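PDB 3GK6: integron cassette protein VCH_CASS2 from Vibrio cholerae, which is of uncertain cellular role but probably acts as an effector-binding module that binds cationic, drug-like compounds. Local coordinates for residues Arg38-Asn41 against Ala42-Met45; Tyr156-Ser159 against Ala160-Glu164. All blocks are in the same frame, centred on the assembly; numbering follows the deposited sequence. Where two conformers were deposited one is given.

Running from the N terminus, the chain first passes from strand 18-39 into the short helix 41-45; contact 1 (38-41 with 42-45) lies at this strand-to-helix change. Much later, contact 2 (156-159 with 160-164) closes the hairpin between strands 152-156 and 162-168. The two are in series, so neither nests in nor crosses the other, and each is local, its segments joined directly. Both reach the same closed antiparallel barrel, on opposite sides of the chain's centre, with contact centres about 23 Å apart. Contact 1 ties a barrel strand to the connection leading into helix 52-62, and contact 2 joins neighbouring strands and sets V163 and Y157 against helix 126-139.

Contact 1 (Arg38-Asn41 against Ala42-Met45); sequences RTTN and ADEM
The hydroxyl of T39 donates to the carboxylate of E44, OG1 to OE2 at 2.6 Å, at the step from strand 18-39 to the short helix 41-45. The two side chains cross at about a right angle, and OE2 receives the proton on its anti lone pair, the one turned from its sister oxygen. E44 gets there by a bend at chi2 (-56°), which folds the carboxylate back over T39. The bond is one of several: OG1 also accepts from K51 NZ, OE2 from K51 N, and OE1 from I52 N, so both carboxylate oxygens are satisfied and the group's rotation is fixed. The backbone NH groups of K51 and I52 would be expected to favour the ionised form of E44.

T40 holds the N-cap position but makes no capping bond through its side chain. As modelled, its CG2 is 3.4 Å from D43 CG, but the very close approach of this methyl to D43 N makes the placing of the T40 branches doubtful. The carboxylate of D43 has its main partner elsewhere, in a salt bridge from OD2 to K51 NZ. Main-chain bonds start the helix: E44 N to T40 O at 3.1 Å and selenomethionine M45 N to N41 O at 3.0 Å. N41 and M45 lie side by side, pointing the same way, with OD1 of N41 3.8 Å from CG of M45.

T39 belongs to barrel strand 18-39, where its backbone bonds to F88 and its side chain rests on F88 and V90 of strand 88-94. Helix 41-45 follows strand 18-39 directly, D43 O accepts from T49 OG1 in the following loop, and E44 reaches the first residue of helix 52-62.

Contact 2 (Tyr156-Ser159 against Ala160-Glu164); sequences YYKS and ANTVE
In the beta hairpin between strands 152-156 and 162-168 of the antiparallel barrel, the ring of Y156 has the backbone of K158 on one face, CA 3.7 Å above the plane and displaced toward the rim, and the carboxylate of E164 at its edge. There OE1 of E164 lies in the ring plane, 3.8 Å from CD2 of Y156, with the carboxylate turned 85° to the ring. The ring of Y157, pointing the other way, takes CG2 of V163 over one face in a CH-pi contact, 25° off the normal. Beyond the hairpin, Y74 meets the Y156 ring, and W56 packs edge-to-face with Y157.

Y156 and E164 form a hydrogen-bonded pair, Y156 N to E164 O at 2.7 Å and E164 N to Y156 O at 3.0 Å, and their side chains run side by side on the same face of the sheet. Y157, at the centre of an inverse gamma turn, leaves this regular pairing and sends its hydroxyl to E155. Its side chain comes within about 4 Å of a bound polyether, which may mark a pocket, while V163 is buried against V127, V128 and L131 of helix 126-139.

K158 runs fully extended, and its NZ stays 4.0 Å from OE2 of E164, beyond salt-bridge range; a water that accepts from NZ and donates to OE2 spans the gap, though both its bonds are unusually short in the model. At the hairpin's end, S159 N bonds almost straight to T162 O, at 3.2 Å. OG1 of T162 is hydrogen-bonded to OG1 of T121. With chi1 at 72°, S159 swings its OG back over the turn, where it weakly accepts from T162 N at 3.1 Å and also bonds a water.

Contact 1 (Arg38-Asn41 against Ala42-Met45)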
ATOM      1  N   ARG A  38       2.381  -7.554  10.634  1.00 34.06           N
ATOM      2  CA  ARG A  38       3.073  -6.424  11.224  1.00 36.94           C
ATOM      3  C   ARG A  38       4.561  -6.547  10.982  1.00 39.49           C
ATOM      4  O   ARG A  38       5.155  -7.621  11.153  1.00 39.57           O
ATOM      5  CB  ARG A  38       2.773  -6.323  12.722  1.00 47.23           C
ATOM      6  CG  ARG A  38       3.252  -5.032  13.351  1.00 45.10           C
ATOM      7  CD  ARG A  38       2.443  -4.702  14.600  1.00 46.56           C
ATOM      8  NE  ARG A  38       2.815  -3.404  15.151  1.00 44.84           N
ATOM      9  CZ  ARG A  38       2.310  -2.245  14.738  1.00 45.29           C
ATOM     10  NH1 ARG A  38       1.411  -2.215  13.760  1.00 38.90           N
ATOM     11  NH2 ARG A  38       2.717  -1.116  15.298  1.00 42.11           N
ATOM     12  N   THR A  39       5.182  -5.454  10.569  1.00 39.16           N
ATOM     13  CA  THR A  39       6.601  -5.525  10.253  1.00 39.70           C
ATOM     14  C   THR A  39       7.278  -4.184  10.494  1.00 35.41           C
ATOM     15  O   THR A  39       6.672  -3.250  11.021  1.00 38.33           O
ATOM     16  CB  THR A  39       6.813  -5.990   8.792  1.00 33.58           C
ATOM     17  OG1 THR A  39       8.187  -6.368   8.591  1.00 33.50           O
ATOM     18  CG2 THR A  39       6.412  -4.881   7.819  1.00 28.38           C
ATOM     19  N   THR A  40       8.545  -4.106  10.117  1.00 37.59           N
ATOM     20  CA  THR A  40       9.316  -2.882  10.227  1.00 35.45           C
ATOM     21  C   THR A  40      10.123  -2.714   8.942  1.00 35.52           C
ATOM     22  O   THR A  40      10.334  -3.682   8.202  1.00 33.07           O
ATOM     23  CB  THR A  40      10.277  -2.952  11.437  1.00 51.15           C
ATOM     24  OG1 THR A  40      10.639  -1.630  11.850  1.00 69.24           O
ATOM     25  CG2 THR A  40      11.527  -3.723  11.086  1.00 34.11           C
ATOM     26  N   ASN A  41      10.581  -1.497   8.677  1.00 33.47           N
ATOM     27  CA  ASN A  41      11.400  -1.253   7.500  1.00 42.98           C
ATOM     28  C   ASN A  41      12.671  -2.100   7.539  1.00 41.88           C
ATOM     29  O   ASN A  41      13.082  -2.645   6.519  1.00 34.62           O
ATOM     30  CB  ASN A  41      11.739   0.233   7.355  1.00 42.98           C
ATOM     31  CG  ASN A  41      12.669   0.507   6.181  1.00 50.48           C
ATOM     32  OD1 ASN A  41      13.850   0.808   6.366  1.00 62.96           O
ATOM     33  ND2 ASN A  41      12.146   0.390   4.970  1.00 47.26           N
ATOM     34  N   ALA A  42      13.278  -2.216   8.720  1.00 42.33           N
ATOM     35  CA  ALA A  42      14.484  -3.028   8.874  1.00 40.34           C
ATOM     36  C   ALA A  42      14.238  -4.509   8.565  1.00 42.54           C
ATOM     37  O   ALA A  42      15.076  -5.157   7.941  1.00 39.30           O
ATOM     38  CB  ALA A  42      15.087  -2.855  10.274  1.00 46.71           C
ATOM     39  N   ASP A  43      13.093  -5.043   8.990  1.00 37.19           N
ATOM     40  CA  ASP A  43      12.755  -6.437   8.695  1.00 35.49           C
ATOM     41  C   ASP A  43      12.617  -6.611   7.182  1.00 34.71           C
ATOM     42  O   ASP A  43      12.981  -7.643   6.637  1.00 36.70           O
ATOM     43  CB  ASP A  43      11.433  -6.858   9.342  1.00 36.77           C
ATOM     44  CG  ASP A  43      11.544  -7.088  10.841  1.00 48.25           C
ATOM     45  OD1 ASP A  43      12.655  -7.340  11.341  1.00 45.52           O
ATOM     46  OD2 ASP A  43      10.492  -7.025  11.517  1.00 52.29           O
ATOM     47  N   GLU A  44      12.075  -5.600   6.510  1.00 33.41           N
ATOM     48  CA  GLU A  44      11.827  -5.704   5.076  1.00 27.26           C
ATOM     49  C   GLU A  44      13.104  -5.555   4.249  1.00 27.56           C
ATOM     50  O   GLU A  44      13.211  -6.110   3.166  1.00 30.60           O
ATOM     51  CB  GLU A  44      10.739  -4.707   4.623  1.00 24.67           C
ATOM     52  CG  GLU A  44       9.390  -4.957   5.280  1.00 28.11           C
ATOM     53  CD  GLU A  44       8.876  -6.371   5.061  1.00 32.96           C
ATOM     54  OE1 GLU A  44       8.797  -6.801   3.895  1.00 26.78           O
ATOM     55  OE2 GLU A  44       8.538  -7.052   6.055  1.00 31.52           O
HETATM   56  N   MSE A  45      14.071  -4.814   4.780  0.54 31.10           N
HETATM   57  CA  MSE A  45      15.354  -4.617   4.103  0.54 32.86           C
HETATM   58  C   MSE A  45      16.201  -5.887   4.095  0.54 32.23           C
HETATM   59  O   MSE A  45      17.005  -6.100   3.194  0.54 31.86           O
HETATM   60  CB  MSE A  45      16.136  -3.476   4.758  0.54 36.05           C
HETATM   61  CG  MSE A  45      15.490  -2.114   4.582  0.54 43.82           C
HETATM   62 SE   MSE A  45      15.417  -1.580   2.712  0.54 58.34          SE
HETATM   63  CE  MSE A  45      17.332  -1.552   2.340  0.54 61.65           C
TER

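Contact 2 (Tyr156-Ser159 against Ala160-Glu164)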
ATOM      1  N   TYR A 156      -1.983   1.608  -4.475  1.00 18.04           N
ATOM      2  CA  TYR A 156      -3.183   1.224  -5.216  1.00 17.29           C
ATOM      3  C   TYR A 156      -2.708   0.648  -6.529  1.00 20.40           C
ATOM      4  O   TYR A 156      -2.047   1.338  -7.312  1.00 19.93           O
ATOM      5  CB  TYR A 156      -4.128   2.420  -5.440  1.00 22.90           C
ATOM      6  CG  TYR A 156      -5.178   2.192  -6.518  1.00 22.19           C
ATOM      7  CD1 TYR A 156      -5.871   0.991  -6.602  1.00 24.70           C
ATOM      8  CD2 TYR A 156      -5.488   3.197  -7.445  1.00 24.78           C
ATOM      9  CE1 TYR A 156      -6.836   0.774  -7.588  1.00 24.92           C
ATOM     10  CE2 TYR A 156      -6.441   2.988  -8.436  1.00 31.08           C
ATOM     11  CZ  TYR A 156      -7.109   1.774  -8.501  1.00 34.01           C
ATOM     12  OH  TYR A 156      -8.057   1.556  -9.478  1.00 36.00           O
ATOM     13  N   TYR A 157      -3.021  -0.628  -6.754  1.00 22.42           N
ATOM     14  CA  TYR A 157      -2.520  -1.330  -7.925  1.00 22.76           C
ATOM     15  C   TYR A 157      -3.486  -1.093  -9.070  1.00 26.39           C
ATOM     16  O   TYR A 157      -4.321  -1.940  -9.405  1.00 29.59           O
ATOM     17  CB  TYR A 157      -2.250  -2.819  -7.616  1.00 20.84           C
ATOM     18  CG  TYR A 157      -1.098  -2.948  -6.642  1.00 23.80           C
ATOM     19  CD1 TYR A 157       0.219  -2.982  -7.103  1.00 24.60           C
ATOM     20  CD2 TYR A 157      -1.312  -2.957  -5.270  1.00 25.84           C
ATOM     21  CE1 TYR A 157       1.276  -3.050  -6.240  1.00 24.35           C
ATOM     22  CE2 TYR A 157      -0.236  -3.029  -4.379  1.00 20.88           C
ATOM     23  CZ  TYR A 157       1.057  -3.077  -4.881  1.00 23.33           C
ATOM     24  OH  TYR A 157       2.148  -3.143  -4.044  1.00 21.87           O
ATOM     25  N   LYS A 158      -3.370   0.092  -9.650  1.00 23.37           N
ATOM     26  CA  LYS A 158      -4.354   0.573 -10.606  1.00 23.56           C
ATOM     27  C   LYS A 158      -4.483  -0.338 -11.818  1.00 29.57           C
ATOM     28  O   LYS A 158      -5.589  -0.579 -12.305  1.00 30.10           O
ATOM     29  CB  LYS A 158      -4.018   1.991 -11.059  1.00 26.83           C
ATOM     30  CG  LYS A 158      -5.021   2.563 -12.057  1.00 29.75           C
ATOM     31  CD  LYS A 158      -4.744   4.032 -12.313  1.00 30.12           C
ATOM     32  CE  LYS A 158      -5.866   4.668 -13.138  1.00 39.40           C
ATOM     33  NZ  LYS A 158      -5.582   6.099 -13.360  1.00 35.78           N
ATOM     34  N   SER A 159      -3.357  -0.827 -12.311  1.00 28.06           N
ATOM     35  CA  SER A 159      -3.376  -1.757 -13.440  1.00 37.49           C
ATOM     36  C   SER A 159      -2.207  -2.715 -13.332  1.00 34.16           C
ATOM     37  O   SER A 159      -1.440  -2.654 -12.376  1.00 28.28           O
ATOM     38  CB  SER A 159      -3.338  -0.997 -14.770  1.00 35.96           C
ATOM     39  OG  SER A 159      -2.061  -0.427 -14.999  1.00 36.18           O
ATOM     40  N   ALA A 160      -2.066  -3.609 -14.307  1.00 32.57           N
ATOM     41  CA  ALA A 160      -0.980  -4.571 -14.272  1.00 34.15           C
ATOM     42  C   ALA A 160       0.384  -3.895 -14.179  1.00 27.35           C
ATOM     43  O   ALA A 160       1.325  -4.467 -13.654  1.00 29.72           O
ATOM     44  CB  ALA A 160      -1.034  -5.487 -15.492  1.00 45.27           C
ATOM     45  N   ASN A 161       0.487  -2.669 -14.682  1.00 30.25           N
ATOM     46  CA  ASN A 161       1.786  -2.004 -14.744  1.00 27.17           C
ATOM     47  C   ASN A 161       1.839  -0.653 -14.051  1.00 22.54           C
ATOM     48  O   ASN A 161       2.902  -0.059 -13.939  1.00 23.43           O
ATOM     49  CB  ASN A 161       2.233  -1.856 -16.195  1.00 33.44           C
ATOM     50  CG  ASN A 161       2.454  -3.194 -16.869  1.00 36.97           C
ATOM     51  OD1 ASN A 161       3.485  -3.832 -16.678  1.00 39.40           O
ATOM     52  ND2 ASN A 161       1.490  -3.614 -17.671  1.00 35.29           N
ATOM     53  N   THR A 162       0.697  -0.168 -13.589  1.00 26.03           N
ATOM     54  CA  THR A 162       0.660   1.150 -12.969  1.00 26.15           C
ATOM     55  C   THR A 162       0.290   1.049 -11.503  1.00 25.43           C
ATOM     56  O   THR A 162      -0.690   0.399 -11.141  1.00 24.18           O
ATOM     57  CB  THR A 162      -0.350   2.072 -13.659  1.00 25.77           C
ATOM     58  OG1 THR A 162      -0.001   2.211 -15.046  1.00 28.02           O
ATOM     59  CG2 THR A 162      -0.365   3.445 -12.967  1.00 20.11           C
ATOM     60  N   VAL A 163       1.084   1.695 -10.656  1.00 17.99           N
ATOM     61  CA  VAL A 163       0.785   1.734  -9.235  1.00 17.22           C
ATOM     62  C   VAL A 163       0.801   3.186  -8.770  1.00 20.08           C
ATOM     63  O   VAL A 163       1.607   3.998  -9.250  1.00 19.34           O
ATOM     64  CB  VAL A 163       1.813   0.900  -8.424  1.00 19.46           C
ATOM     65  CG1 VAL A 163       3.217   1.468  -8.612  1.00 25.31           C
ATOM     66  CG2 VAL A 163       1.436   0.862  -6.925  1.00 18.46           C
ATOM     67  N   GLU A 164      -0.115   3.517  -7.868  1.00 16.55           N
ATOM     68  CA  GLU A 164      -0.069   4.787  -7.171  1.00 19.08           C
ATOM     69  C   GLU A 164       0.225   4.519  -5.716  1.00 20.97           C
ATOM     70  O   GLU A 164      -0.192   3.497  -5.165  1.00 23.26           O
ATOM     71  CB  GLU A 164      -1.414   5.521  -7.274  1.00 24.38           C
ATOM     72  CG  GLU A 164      -1.815   5.802  -8.710  1.00 25.91           C
ATOM     73  CD  GLU A 164      -3.181   6.466  -8.831  1.00 28.25           C
ATOM     74  OE1 GLU A 164      -3.879   6.659  -7.805  1.00 28.78           O
ATOM     75  OE2 GLU A 164      -3.543   6.795  -9.977  1.00 34.43           O
TER
HETATM   76  O   HOH W   1      -5.605   7.457 -11.220  1.00 36.34           O
HETATM   77  O   HOH W   2      -1.143  -1.474 -17.391  1.00 48.78           O